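Local coordinates for KaiC domain-containing protein (Pyrococcus horikoshii, PDB 2ZTS) that binds ADP and magnesium as a six-chain assembly and is probably a KaiC-like P-loop ATPase whose natural function is uncharacterised, at residues 9-14 with 22-27; 30-35 with 175-180; 201-206 with 221-226; 215-220 with 230-235. All coordinates share one frame; numbering follows the deposited sequence.

Contact 1: 9-14 with 22-27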
# COMPACT_ATOMS: atom_id res chain seq x y z
N VAL C 9 -27.12 -16.31 -31.04
CA VAL C 9 -27.01 -14.96 -30.49
C VAL C 9 -26.87 -13.93 -31.60
O VAL C 9 -26.14 -14.15 -32.55
CB VAL C 9 -25.81 -14.86 -29.49
CG1 VAL C 9 -24.48 -14.97 -30.23
CG2 VAL C 9 -25.87 -13.57 -28.68
N ARG C 10 -27.62 -12.83 -31.50
CA ARG C 10 -27.51 -11.70 -32.45
C ARG C 10 -26.26 -10.89 -32.07
O ARG C 10 -26.10 -10.54 -30.91
CB ARG C 10 -28.75 -10.78 -32.31
CG ARG C 10 -29.71 -10.61 -33.54
CD ARG C 10 -31.23 -10.94 -33.23
NE ARG C 10 -31.86 -10.02 -32.25
CZ ARG C 10 -32.72 -10.36 -31.26
NH1 ARG C 10 -33.14 -11.61 -31.08
NH2 ARG C 10 -33.18 -9.41 -30.43
N ARG C 11 -25.42 -10.57 -33.06
CA ARG C 11 -24.15 -9.91 -32.83
C ARG C 11 -24.00 -8.51 -33.45
O ARG C 11 -24.27 -8.24 -34.62
CB ARG C 11 -22.99 -10.83 -33.26
CG ARG C 11 -22.82 -11.97 -32.25
CD ARG C 11 -21.63 -12.83 -32.44
NE ARG C 11 -21.68 -13.99 -31.52
CZ ARG C 11 -21.23 -14.00 -30.28
NH1 ARG C 11 -20.67 -12.92 -29.74
NH2 ARG C 11 -21.33 -15.10 -29.56
N VAL C 12 -23.48 -7.60 -32.64
CA VAL C 12 -23.31 -6.23 -33.04
C VAL C 12 -21.87 -6.09 -33.51
O VAL C 12 -20.95 -6.30 -32.74
CB VAL C 12 -23.70 -5.35 -31.84
CG1 VAL C 12 -23.46 -3.84 -32.11
CG2 VAL C 12 -25.14 -5.69 -31.45
N LYS C 13 -21.69 -5.76 -34.78
CA LYS C 13 -20.35 -5.58 -35.39
C LYS C 13 -19.65 -4.35 -34.80
O LYS C 13 -20.24 -3.29 -34.72
CB LYS C 13 -20.44 -5.40 -36.89
CG LYS C 13 -21.18 -6.58 -37.64
CD LYS C 13 -20.26 -7.68 -38.06
CE LYS C 13 -19.30 -7.33 -39.24
NZ LYS C 13 -17.87 -7.98 -39.02
N SER C 14 -18.40 -4.51 -34.42
CA SER C 14 -17.78 -3.56 -33.51
C SER C 14 -17.49 -2.30 -34.27
O SER C 14 -17.53 -1.24 -33.74
CB SER C 14 -16.47 -4.09 -32.94
OG SER C 14 -15.51 -4.23 -33.95
N LEU C 22 -12.33 -11.88 -33.04
CA LEU C 22 -11.93 -12.27 -31.69
C LEU C 22 -13.13 -12.64 -30.83
O LEU C 22 -12.95 -13.25 -29.79
CB LEU C 22 -11.10 -11.15 -31.01
CG LEU C 22 -9.90 -10.60 -31.80
CD1 LEU C 22 -9.10 -9.58 -31.06
CD2 LEU C 22 -9.01 -11.71 -32.25
N ILE C 23 -14.34 -12.27 -31.25
CA ILE C 23 -15.53 -12.40 -30.42
C ILE C 23 -16.72 -12.95 -31.24
O ILE C 23 -17.87 -12.55 -31.04
CB ILE C 23 -15.87 -11.05 -29.71
CG1 ILE C 23 -15.91 -9.90 -30.70
CG2 ILE C 23 -14.84 -10.74 -28.70
CD1 ILE C 23 -16.73 -8.70 -30.25
N GLU C 24 -16.40 -13.90 -32.12
CA GLU C 24 -17.32 -14.68 -32.94
C GLU C 24 -18.25 -13.81 -33.79
O GLU C 24 -19.40 -14.13 -33.95
CB GLU C 24 -18.11 -15.66 -32.08
CG GLU C 24 -17.31 -16.79 -31.41
CD GLU C 24 -18.26 -17.77 -30.70
OE1 GLU C 24 -19.03 -18.47 -31.40
OE2 GLU C 24 -18.31 -17.81 -29.46
N GLY C 25 -17.74 -12.70 -34.31
CA GLY C 25 -18.49 -11.82 -35.21
C GLY C 25 -18.98 -10.51 -34.59
O GLY C 25 -19.45 -9.63 -35.30
N GLY C 26 -18.86 -10.32 -33.27
CA GLY C 26 -19.36 -9.09 -32.66
C GLY C 26 -19.89 -9.27 -31.27
O GLY C 26 -19.84 -10.39 -30.76
N PHE C 27 -20.32 -8.17 -30.64
CA PHE C 27 -20.85 -8.21 -29.29
C PHE C 27 -22.28 -8.78 -29.26
O PHE C 27 -23.14 -8.28 -30.00
CB PHE C 27 -20.93 -6.82 -28.66
CG PHE C 27 -19.68 -6.03 -28.71
CD1 PHE C 27 -18.59 -6.36 -27.89
CD2 PHE C 27 -19.59 -4.89 -29.51
CE1 PHE C 27 -17.44 -5.59 -27.88
CE2 PHE C 27 -18.40 -4.11 -29.50
CZ PHE C 27 -17.32 -4.49 -28.69

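Contact 2: 30-35 with 175-180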
# COMPACT_ATOMS: atom_id res chain seq x y z
N GLY C 30 -27.33 -6.29 -26.62
CA GLY C 30 -27.79 -6.03 -25.28
C GLY C 30 -26.66 -6.01 -24.21
O GLY C 30 -26.93 -5.64 -23.07
N THR C 31 -25.43 -6.37 -24.57
CA THR C 31 -24.30 -6.47 -23.57
C THR C 31 -23.78 -5.10 -23.12
O THR C 31 -23.68 -4.21 -23.92
CB THR C 31 -23.08 -7.17 -24.20
OG1 THR C 31 -23.47 -8.39 -24.79
CG2 THR C 31 -22.10 -7.62 -23.15
N THR C 32 -23.46 -4.93 -21.84
CA THR C 32 -22.61 -3.81 -21.39
C THR C 32 -21.16 -4.22 -21.29
O THR C 32 -20.83 -5.16 -20.55
CB THR C 32 -23.10 -3.38 -20.06
OG1 THR C 32 -24.44 -2.93 -20.24
CG2 THR C 32 -22.29 -2.10 -19.51
N VAL C 33 -20.30 -3.59 -22.08
CA VAL C 33 -18.86 -3.89 -22.19
C VAL C 33 -18.08 -2.78 -21.52
O VAL C 33 -18.29 -1.61 -21.84
CB VAL C 33 -18.43 -3.95 -23.62
CG1 VAL C 33 -16.95 -4.33 -23.77
CG2 VAL C 33 -19.31 -5.00 -24.39
N LEU C 34 -17.20 -3.16 -20.59
CA LEU C 34 -16.28 -2.29 -19.92
C LEU C 34 -15.02 -2.30 -20.74
O LEU C 34 -14.37 -3.33 -20.95
CB LEU C 34 -15.97 -2.78 -18.50
CG LEU C 34 -15.14 -1.78 -17.69
CD1 LEU C 34 -15.92 -0.49 -17.35
CD2 LEU C 34 -14.58 -2.39 -16.44
N LEU C 35 -14.72 -1.12 -21.28
CA LEU C 35 -13.50 -0.86 -21.99
C LEU C 35 -12.54 -0.10 -21.00
O LEU C 35 -12.84 1.05 -20.56
CB LEU C 35 -13.82 -0.05 -23.22
CG LEU C 35 -12.59 0.36 -24.00
CD1 LEU C 35 -11.86 -0.87 -24.59
CD2 LEU C 35 -12.93 1.32 -25.07
N THR C 175 -23.78 -1.51 -25.19
CA THR C 175 -23.11 -0.38 -24.57
C THR C 175 -21.63 -0.62 -24.31
O THR C 175 -21.29 -1.72 -23.83
CB THR C 175 -23.78 -0.15 -23.22
OG1 THR C 175 -25.18 0.10 -23.44
CG2 THR C 175 -23.24 1.15 -22.49
N ILE C 176 -20.77 0.39 -24.59
CA ILE C 176 -19.40 0.48 -24.05
C ILE C 176 -19.32 1.58 -22.97
O ILE C 176 -19.73 2.73 -23.17
CB ILE C 176 -18.38 0.74 -25.15
CG1 ILE C 176 -18.34 -0.46 -26.09
CG2 ILE C 176 -16.96 1.03 -24.56
CD1 ILE C 176 -17.60 -0.20 -27.43
N LEU C 177 -18.81 1.21 -21.80
CA LEU C 177 -18.47 2.13 -20.71
C LEU C 177 -16.98 2.11 -20.60
O LEU C 177 -16.36 1.04 -20.64
CB LEU C 177 -19.03 1.63 -19.36
CG LEU C 177 -20.50 1.21 -19.30
CD1 LEU C 177 -20.84 0.53 -18.01
CD2 LEU C 177 -21.36 2.45 -19.48
N THR C 178 -16.39 3.28 -20.43
CA THR C 178 -14.94 3.37 -20.33
C THR C 178 -14.55 3.70 -18.92
O THR C 178 -15.28 4.44 -18.25
CB THR C 178 -14.37 4.41 -21.27
OG1 THR C 178 -14.73 5.72 -20.85
CG2 THR C 178 -14.98 4.26 -22.67
N THR C 179 -13.44 3.12 -18.48
CA THR C 179 -12.84 3.50 -17.21
C THR C 179 -11.31 3.46 -17.33
O THR C 179 -10.76 2.94 -18.31
CB THR C 179 -13.38 2.66 -16.08
OG1 THR C 179 -12.92 3.17 -14.82
CG2 THR C 179 -12.83 1.27 -16.12
N GLU C 180 -10.62 4.07 -16.37
CA GLU C 180 -9.18 4.24 -16.49
C GLU C 180 -8.42 3.95 -15.19
O GLU C 180 -8.63 4.67 -14.22
CB GLU C 180 -8.92 5.67 -16.95
CG GLU C 180 -7.45 6.05 -17.22
CD GLU C 180 -7.33 7.40 -17.98
OE1 GLU C 180 -7.88 7.51 -19.13
OE2 GLU C 180 -6.67 8.32 -17.42

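Contact 3: 201-206 with 221-226. With ADP (adenosine-5'-diphosphate), chain D.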
# COMPACT_ATOMS: atom_id res chain seq x y z
N GLY C 201 -19.01 -7.93 -20.36
CA GLY C 201 -17.83 -8.01 -21.22
C GLY C 201 -16.74 -7.08 -20.66
O GLY C 201 -17.09 -6.02 -20.16
N VAL C 202 -15.46 -7.46 -20.77
CA VAL C 202 -14.33 -6.56 -20.44
C VAL C 202 -13.22 -6.64 -21.48
O VAL C 202 -12.74 -7.73 -21.82
CB VAL C 202 -13.71 -6.90 -19.08
CG1 VAL C 202 -12.54 -5.99 -18.78
CG2 VAL C 202 -14.76 -6.84 -18.01
N ILE C 203 -12.84 -5.48 -21.99
CA ILE C 203 -11.79 -5.32 -22.97
C ILE C 203 -10.72 -4.42 -22.34
O ILE C 203 -11.04 -3.31 -21.87
CB ILE C 203 -12.33 -4.65 -24.28
CG1 ILE C 203 -13.44 -5.52 -24.87
CG2 ILE C 203 -11.20 -4.55 -25.27
CD1 ILE C 203 -14.27 -4.83 -25.91
N VAL C 204 -9.47 -4.88 -22.37
CA VAL C 204 -8.30 -4.11 -21.92
C VAL C 204 -7.47 -3.62 -23.09
O VAL C 204 -7.11 -4.37 -23.95
CB VAL C 204 -7.40 -4.96 -21.00
CG1 VAL C 204 -6.24 -4.14 -20.41
CG2 VAL C 204 -8.22 -5.62 -19.93
N LEU C 205 -7.19 -2.34 -23.09
CA LEU C 205 -6.27 -1.68 -23.97
C LEU C 205 -5.06 -1.35 -23.15
O LEU C 205 -5.18 -0.81 -22.07
CB LEU C 205 -6.87 -0.39 -24.48
CG LEU C 205 -8.17 -0.43 -25.27
CD1 LEU C 205 -8.42 0.85 -26.03
CD2 LEU C 205 -8.22 -1.59 -26.23
N ASP C 206 -3.89 -1.63 -23.68
CA ASP C 206 -2.64 -1.47 -22.95
C ASP C 206 -1.53 -0.97 -23.89
O ASP C 206 -1.68 -1.00 -25.13
CB ASP C 206 -2.19 -2.82 -22.37
CG ASP C 206 -1.42 -2.67 -21.06
OD1 ASP C 206 -1.17 -1.50 -20.62
OD2 ASP C 206 -1.03 -3.68 -20.42
N ARG C 221 -10.78 -9.96 -22.06
CA ARG C 221 -10.63 -10.58 -20.75
C ARG C 221 -11.88 -11.39 -20.42
O ARG C 221 -11.79 -12.47 -19.87
CB ARG C 221 -10.36 -9.45 -19.74
CG ARG C 221 -10.36 -9.73 -18.28
CD ARG C 221 -9.27 -10.72 -17.77
NE ARG C 221 -8.39 -10.06 -16.82
CZ ARG C 221 -8.40 -10.24 -15.50
NH1 ARG C 221 -9.23 -11.10 -14.88
NH2 ARG C 221 -7.53 -9.53 -14.78
N LYS C 222 -13.04 -10.88 -20.85
CA LYS C 222 -14.35 -11.44 -20.54
C LYS C 222 -15.32 -11.04 -21.65
O LYS C 222 -15.33 -9.89 -22.11
CB LYS C 222 -14.86 -10.89 -19.22
CG LYS C 222 -16.16 -11.48 -18.76
CD LYS C 222 -16.62 -10.94 -17.40
CE LYS C 222 -18.06 -11.36 -17.18
NZ LYS C 222 -18.45 -11.58 -15.81
N MSE C 223 -16.12 -11.98 -22.13
CA MSE C 223 -17.25 -11.59 -23.00
C MSE C 223 -18.32 -12.64 -22.87
O MSE C 223 -18.09 -13.78 -23.22
CB MSE C 223 -16.82 -11.48 -24.45
CG MSE C 223 -17.91 -10.99 -25.44
SE MSE C 223 -18.42 -9.11 -24.99
CE MSE C 223 -16.59 -8.30 -25.19
N ARG C 224 -19.49 -12.25 -22.37
CA ARG C 224 -20.53 -13.23 -22.13
C ARG C 224 -20.98 -13.87 -23.45
O ARG C 224 -20.83 -13.29 -24.51
CB ARG C 224 -21.70 -12.59 -21.39
CG ARG C 224 -22.58 -11.64 -22.27
CD ARG C 224 -24.08 -11.67 -21.91
NE ARG C 224 -24.83 -10.72 -22.73
CZ ARG C 224 -26.04 -10.22 -22.46
NH1 ARG C 224 -26.75 -10.63 -21.41
NH2 ARG C 224 -26.56 -9.33 -23.31
N GLU C 225 -21.47 -15.11 -23.35
CA GLU C 225 -22.03 -15.86 -24.48
C GLU C 225 -21.06 -16.01 -25.63
O GLU C 225 -21.47 -16.13 -26.75
CB GLU C 225 -23.33 -15.19 -25.01
CG GLU C 225 -24.45 -15.02 -23.99
CD GLU C 225 -25.62 -14.11 -24.46
OE1 GLU C 225 -25.62 -12.90 -24.10
OE2 GLU C 225 -26.57 -14.61 -25.16
N THR C 226 -19.76 -15.97 -25.37
CA THR C 226 -18.82 -15.99 -26.46
C THR C 226 -17.57 -16.76 -26.11
O THR C 226 -16.97 -16.49 -25.09
CB THR C 226 -18.41 -14.53 -26.79
OG1 THR C 226 -19.56 -13.70 -26.92
CG2 THR C 226 -17.76 -14.44 -28.15
PB ADP D . -16.84 -14.71 -13.82
O1B ADP D . -15.75 -15.10 -12.87
O2B ADP D . -16.72 -13.24 -14.21
O3B ADP D . -18.14 -14.85 -13.07
PA ADP D . -17.94 -16.17 -16.00
O1A ADP D . -18.35 -17.48 -15.38
O2A ADP D . -18.95 -15.05 -16.00
O3A ADP D . -16.66 -15.55 -15.18
O5' ADP D . -17.26 -16.61 -17.37
C5' ADP D . -17.65 -16.03 -18.57
C4' ADP D . -16.61 -16.43 -19.58
O4' ADP D . -16.83 -17.75 -20.05
C3' ADP D . -16.61 -15.49 -20.77
O3' ADP D . -15.74 -14.45 -20.46
C2' ADP D . -16.10 -16.38 -21.85
O2' ADP D . -14.72 -16.42 -21.92
C1' ADP D . -16.57 -17.77 -21.44
N9 ADP D . -17.81 -18.08 -22.15
C8 ADP D . -19.06 -17.52 -21.94
N7 ADP D . -19.93 -18.10 -22.80
C5 ADP D . -19.25 -18.99 -23.55
C6 ADP D . -19.68 -19.83 -24.56
N6 ADP D . -20.99 -20.01 -24.69
N1 ADP D . -18.75 -20.67 -25.13
C2 ADP D . -17.41 -20.65 -24.70
N3 ADP D . -16.98 -19.80 -23.69
C4 ADP D . -17.91 -18.99 -23.14

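Contact 4: 215-220 with 230-235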
# COMPACT_ATOMS: atom_id res chain seq x y z
N LYS C 215 4.22 -0.41 -27.52
CA LYS C 215 3.30 -0.84 -28.61
C LYS C 215 1.91 -1.11 -28.01
O LYS C 215 1.77 -1.48 -26.85
CB LYS C 215 3.83 -2.09 -29.34
CG LYS C 215 2.83 -2.71 -30.49
CD LYS C 215 3.52 -2.89 -31.88
CE LYS C 215 4.27 -4.27 -32.10
NZ LYS C 215 3.59 -5.48 -31.49
N ARG C 216 0.88 -0.92 -28.80
CA ARG C 216 -0.48 -1.07 -28.30
C ARG C 216 -0.99 -2.49 -28.42
O ARG C 216 -0.79 -3.16 -29.44
CB ARG C 216 -1.41 -0.15 -29.05
CG ARG C 216 -0.95 1.28 -29.11
CD ARG C 216 -2.04 2.09 -29.72
NE ARG C 216 -1.72 3.48 -29.87
CZ ARG C 216 -1.77 4.37 -28.88
NH1 ARG C 216 -2.14 4.01 -27.66
NH2 ARG C 216 -1.47 5.63 -29.14
N TYR C 217 -1.63 -2.94 -27.36
CA TYR C 217 -2.21 -4.27 -27.31
C TYR C 217 -3.68 -4.18 -26.86
O TYR C 217 -4.03 -3.35 -26.08
CB TYR C 217 -1.38 -5.18 -26.38
CG TYR C 217 0.01 -5.49 -26.91
CD1 TYR C 217 0.22 -6.43 -27.94
CD2 TYR C 217 1.14 -4.85 -26.36
CE1 TYR C 217 1.55 -6.72 -28.42
CE2 TYR C 217 2.47 -5.13 -26.84
CZ TYR C 217 2.66 -6.04 -27.86
OH TYR C 217 3.97 -6.26 -28.29
N VAL C 218 -4.53 -5.03 -27.42
CA VAL C 218 -5.88 -5.30 -26.90
C VAL C 218 -6.01 -6.74 -26.44
O VAL C 218 -5.43 -7.66 -27.04
CB VAL C 218 -6.97 -4.95 -27.94
CG1 VAL C 218 -6.76 -5.74 -29.25
CG2 VAL C 218 -8.33 -5.23 -27.43
N LEU C 219 -6.76 -6.94 -25.37
CA LEU C 219 -7.05 -8.27 -24.87
C LEU C 219 -8.53 -8.32 -24.47
O LEU C 219 -9.07 -7.38 -23.84
CB LEU C 219 -6.16 -8.50 -23.70
CG LEU C 219 -6.27 -9.69 -22.78
CD1 LEU C 219 -5.87 -10.92 -23.49
CD2 LEU C 219 -5.30 -9.42 -21.64
N ILE C 220 -9.22 -9.35 -24.89
CA ILE C 220 -10.56 -9.62 -24.40
C ILE C 220 -10.47 -10.53 -23.22
O ILE C 220 -10.15 -11.71 -23.36
CB ILE C 220 -11.40 -10.29 -25.46
CG1 ILE C 220 -11.47 -9.41 -26.69
CG2 ILE C 220 -12.83 -10.56 -24.92
CD1 ILE C 220 -11.15 -10.16 -27.89
N MSE C 230 -8.31 -15.47 -26.08
CA MSE C 230 -7.73 -15.06 -24.81
C MSE C 230 -6.31 -14.51 -24.96
O MSE C 230 -5.68 -14.24 -23.96
CB MSE C 230 -7.63 -16.29 -23.87
CG MSE C 230 -8.89 -17.13 -23.67
SE MSE C 230 -9.96 -16.59 -22.04
CE MSE C 230 -8.88 -15.24 -20.98
N LYS C 231 -5.83 -14.35 -26.19
CA LYS C 231 -4.51 -13.80 -26.51
C LYS C 231 -4.47 -12.27 -26.56
O LYS C 231 -5.49 -11.66 -26.82
CB LYS C 231 -4.06 -14.28 -27.89
CG LYS C 231 -4.01 -15.82 -28.06
CD LYS C 231 -3.38 -16.24 -29.34
CE LYS C 231 -4.34 -17.20 -30.08
NZ LYS C 231 -3.56 -18.16 -30.95
N LYS C 232 -3.27 -11.71 -26.37
CA LYS C 232 -2.99 -10.29 -26.56
C LYS C 232 -2.82 -10.08 -28.06
O LYS C 232 -2.14 -10.86 -28.69
CB LYS C 232 -1.64 -9.87 -25.89
CG LYS C 232 -1.68 -9.51 -24.38
CD LYS C 232 -0.60 -8.45 -24.00
CE LYS C 232 -1.23 -7.12 -23.40
NZ LYS C 232 -0.25 -6.10 -22.74
N TYR C 233 -3.40 -9.01 -28.61
CA TYR C 233 -3.33 -8.72 -30.05
C TYR C 233 -2.72 -7.35 -30.25
O TYR C 233 -3.23 -6.42 -29.67
CB TYR C 233 -4.73 -8.78 -30.73
CG TYR C 233 -5.28 -10.18 -30.85
CD1 TYR C 233 -5.13 -10.93 -32.05
CD2 TYR C 233 -5.88 -10.79 -29.78
CE1 TYR C 233 -5.62 -12.25 -32.13
CE2 TYR C 233 -6.35 -12.07 -29.85
CZ TYR C 233 -6.21 -12.80 -31.03
OH TYR C 233 -6.68 -14.08 -31.07
N PRO C 234 -1.70 -7.17 -31.09
CA PRO C 234 -1.21 -5.81 -31.41
C PRO C 234 -2.24 -4.93 -32.09
O PRO C 234 -3.06 -5.43 -32.89
CB PRO C 234 -0.06 -6.06 -32.41
CG PRO C 234 -0.29 -7.41 -32.95
CD PRO C 234 -0.94 -8.20 -31.83
N PHE C 235 -2.21 -3.62 -31.82
CA PHE C 235 -3.01 -2.73 -32.65
C PHE C 235 -2.42 -1.38 -32.90
O PHE C 235 -1.51 -0.94 -32.22
CB PHE C 235 -4.48 -2.63 -32.17
CG PHE C 235 -4.73 -1.70 -30.96
CD1 PHE C 235 -5.06 -0.36 -31.14
CD2 PHE C 235 -4.78 -2.21 -29.68
CE1 PHE C 235 -5.38 0.47 -30.06
CE2 PHE C 235 -5.09 -1.40 -28.57
CZ PHE C 235 -5.38 -0.05 -28.74

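Contact 1: 9-14 with 22-27
Arg11 runs extended from CG to NE across the type I' turn formed by Ile23 to Gly26 and lays its guanidinium against the loop. Its NH1 donates to Gly26 O at 2.9 Å, with the acceptor close to the guanidinium plane. The CB of Glu24 covers one face of the same group, yet the two charged ends do not pair: Arg11 NH2 and Glu24 OE2 stay 4.1 Å apart, the oxygen well out of plane. Thr226 OG1 and Glu225 O take further hydrogen bonds from Arg11, so one guanidinium ties the turn to the loop that receives ADP, while Glu24 OE2 accepts from the backbone of Arg227.

Phe27 supplies the other half of the contact. Its backbone pairs with Val12 through Val12 N to Phe27 O, 2.7 Å, and the return bond from Phe27 N to Val12 O, 2.9 Å. With CG turned away from the carbonyl carbon (chi1 -52°), the Phe27 ring brings CE2 to 3.9 Å from Ser14 CB and also packs on Met223. Together these features make a small two-stranded antiparallel sheet, strands 11-12 and 27-28, whose second strand is entered directly from a glycine-containing tight turn.

Contact 2: 30-35 with 175-180
Thr31 O opens a ladder of five backbone bonds between 30-35 and 175-180 by accepting from Thr175 N. Val33 N then gives to Thr175 O at 2.7 Å and Val33 O receives Leu177 N; Leu35 repeats the pattern, its N bonding to Leu177 O and its O taking Thr179 N at 3.0 Å. The first four are nearly straight, and the last is somewhat more bent (156°). The short segments diverge by 27° in direction, an ordinary sheet twist.

Side chains pack on both faces of this ladder. On one, CG2 of Thr32 stands opposite the backbone N across its first torsion and presses on Leu177 CD1 at 3.4 Å, tighter than a usual carbon contact. Farther along that side, Leu34 CD1 meets Thr179 CG2 at 3.8 Å. On the reverse face Leu35 CB rests against Ile176 CG2 at 3.6 Å, the two side chains slanting past each other, while Val33 CB lies 4.3 Å from Ile176 CG1.

The next shell is helical: Phe46 of helix 43-58 covers Leu35 and Ile176, and Leu168 of helix 157-171 covers Thr32 and Thr175. At the C-terminal ends, Thr178 OG1 is hydrogen-bonded to Asp142, a magnesium-binding residue, and Glu180 forms a salt bridge with Lys43, which binds ADP. A strand inserted between the P-loop strand 32-36 and the strand ending in Asp142 is the hallmark of the ASCE division of P-loop NTPases, which includes the RecA-like proteins and, among them, the KaiC family.

Contact 3: 201-206 with 221-226
Val202 O is gripped by two consecutive amides, Arg221 N at 3.0 Å and, more weakly, Lys222 N at 3.3 Å. Two residues facing one define a classic beta bulge, here in the antiparallel pairing of 201-206 with 221-226. The return bond, from Val202 N to Lys222 O, is 2.8 Å long, and its donor stands above the carbonyl plane. Beside the bulge, Gly201 lets the other strand come close: the selenium of selenomethionine Met223, its chain bent back at chi2 and chi3, lies 4.0 Å from Gly201 CA.

The 221-226 side of the pair also forms one flank of a nucleotide site. Lys222 starts anti to its own amide nitrogen (chi1 -176°), stays extended and bends only at chi4, which carries NZ to 2.9 Å from ADP O2B. Next along the chain, Met223 N donates to the ribose at ADP O3', 3.0 Å away. The type II turn from Met223 to Thr226 then brings Thr226 O to 3.3 Å from ADP C4, and Thr226 OG1 is tied back to Arg224 O at 2.8 Å.

Lys43 and several P-loop amides of the second subunit hold this same ADP, so the site lies between chains; Arg221 NH1 also bonds to Thr39 O of that subunit. Within its own chain, strand 201-209 lies in the sheet between its neighbours, strand 32-36, which pairs with Gly201 and Ile203, and strand 214-223, while Phe27 of strand 27-28 packs on Ile203.

Contact 4: 215-220 with 230-235
Phe235 and Val218 form the apolar centre of this beta hairpin, whose arms 215-220 and 230-235 run antiparallel. The first torsion of Phe235 (chi1 79°) sets CG between the backbone N and the carbonyl carbon and swings the ring back across the partner strand. Arg216 CB sits almost on the ring normal, 3.8 Å from the Phe235 centroid, in a CH-pi contact. The ring's rim meets the backbone of Tyr217 and Val218, and Phe235 CD2 lies 3.9 Å from Val218 CB. Val218 CG1 adds a contact with Tyr233 CB at 3.9 Å, and strand 241-244 packs on this side through Val244.

Val218 and Tyr233 form a hydrogen-bonded pair: Val218 N to Tyr233 O and Tyr233 N to Val218 O are both 2.9 Å, each donor in the carbonyl plane of its acceptor. On the face that carries Tyr217, the outer methylenes of Lys232 cross that residue at about a right angle, with Lys232 CE 3.6 Å from Tyr217 CB. Toward the start of 230-235, Leu219 CD1 rests against the carbonyl oxygens of Met230 and Lys231.

The polar edge includes the far end of Arg216, which touches a bound ADP and bonds to Gly40 O of the P-loop. Well away from that guanidinium, Lys215 NZ lies 3.8 Å from Pro234 CB and makes a weak 3.3 Å hydrogen bond to Tyr217 OH.

Overall arrangement
The four contacts follow the chain in order, except that contacts 3 and 4 interlock, both drawing on strand 214-223. Contacts 2, 3 and 4 belong to one mixed sheet: parallel in contact 2, antiparallel beyond strand 201-209. Centres of contacts 2 and 3 are 9 Å apart, those of contacts 3 and 4 are 11 Å apart, and those of contacts 2 and 4 are about 17 Å apart. Contact 1, from a separate small sheet, touches all three. Contact 2 backs the chain's own P-loop site, to which contact 4 adds Arg216, whereas contact 3 reaches the ADP held by a neighbouring subunit. One sheet thus serves two nucleotide sites, consistent with a KaiC-like ring.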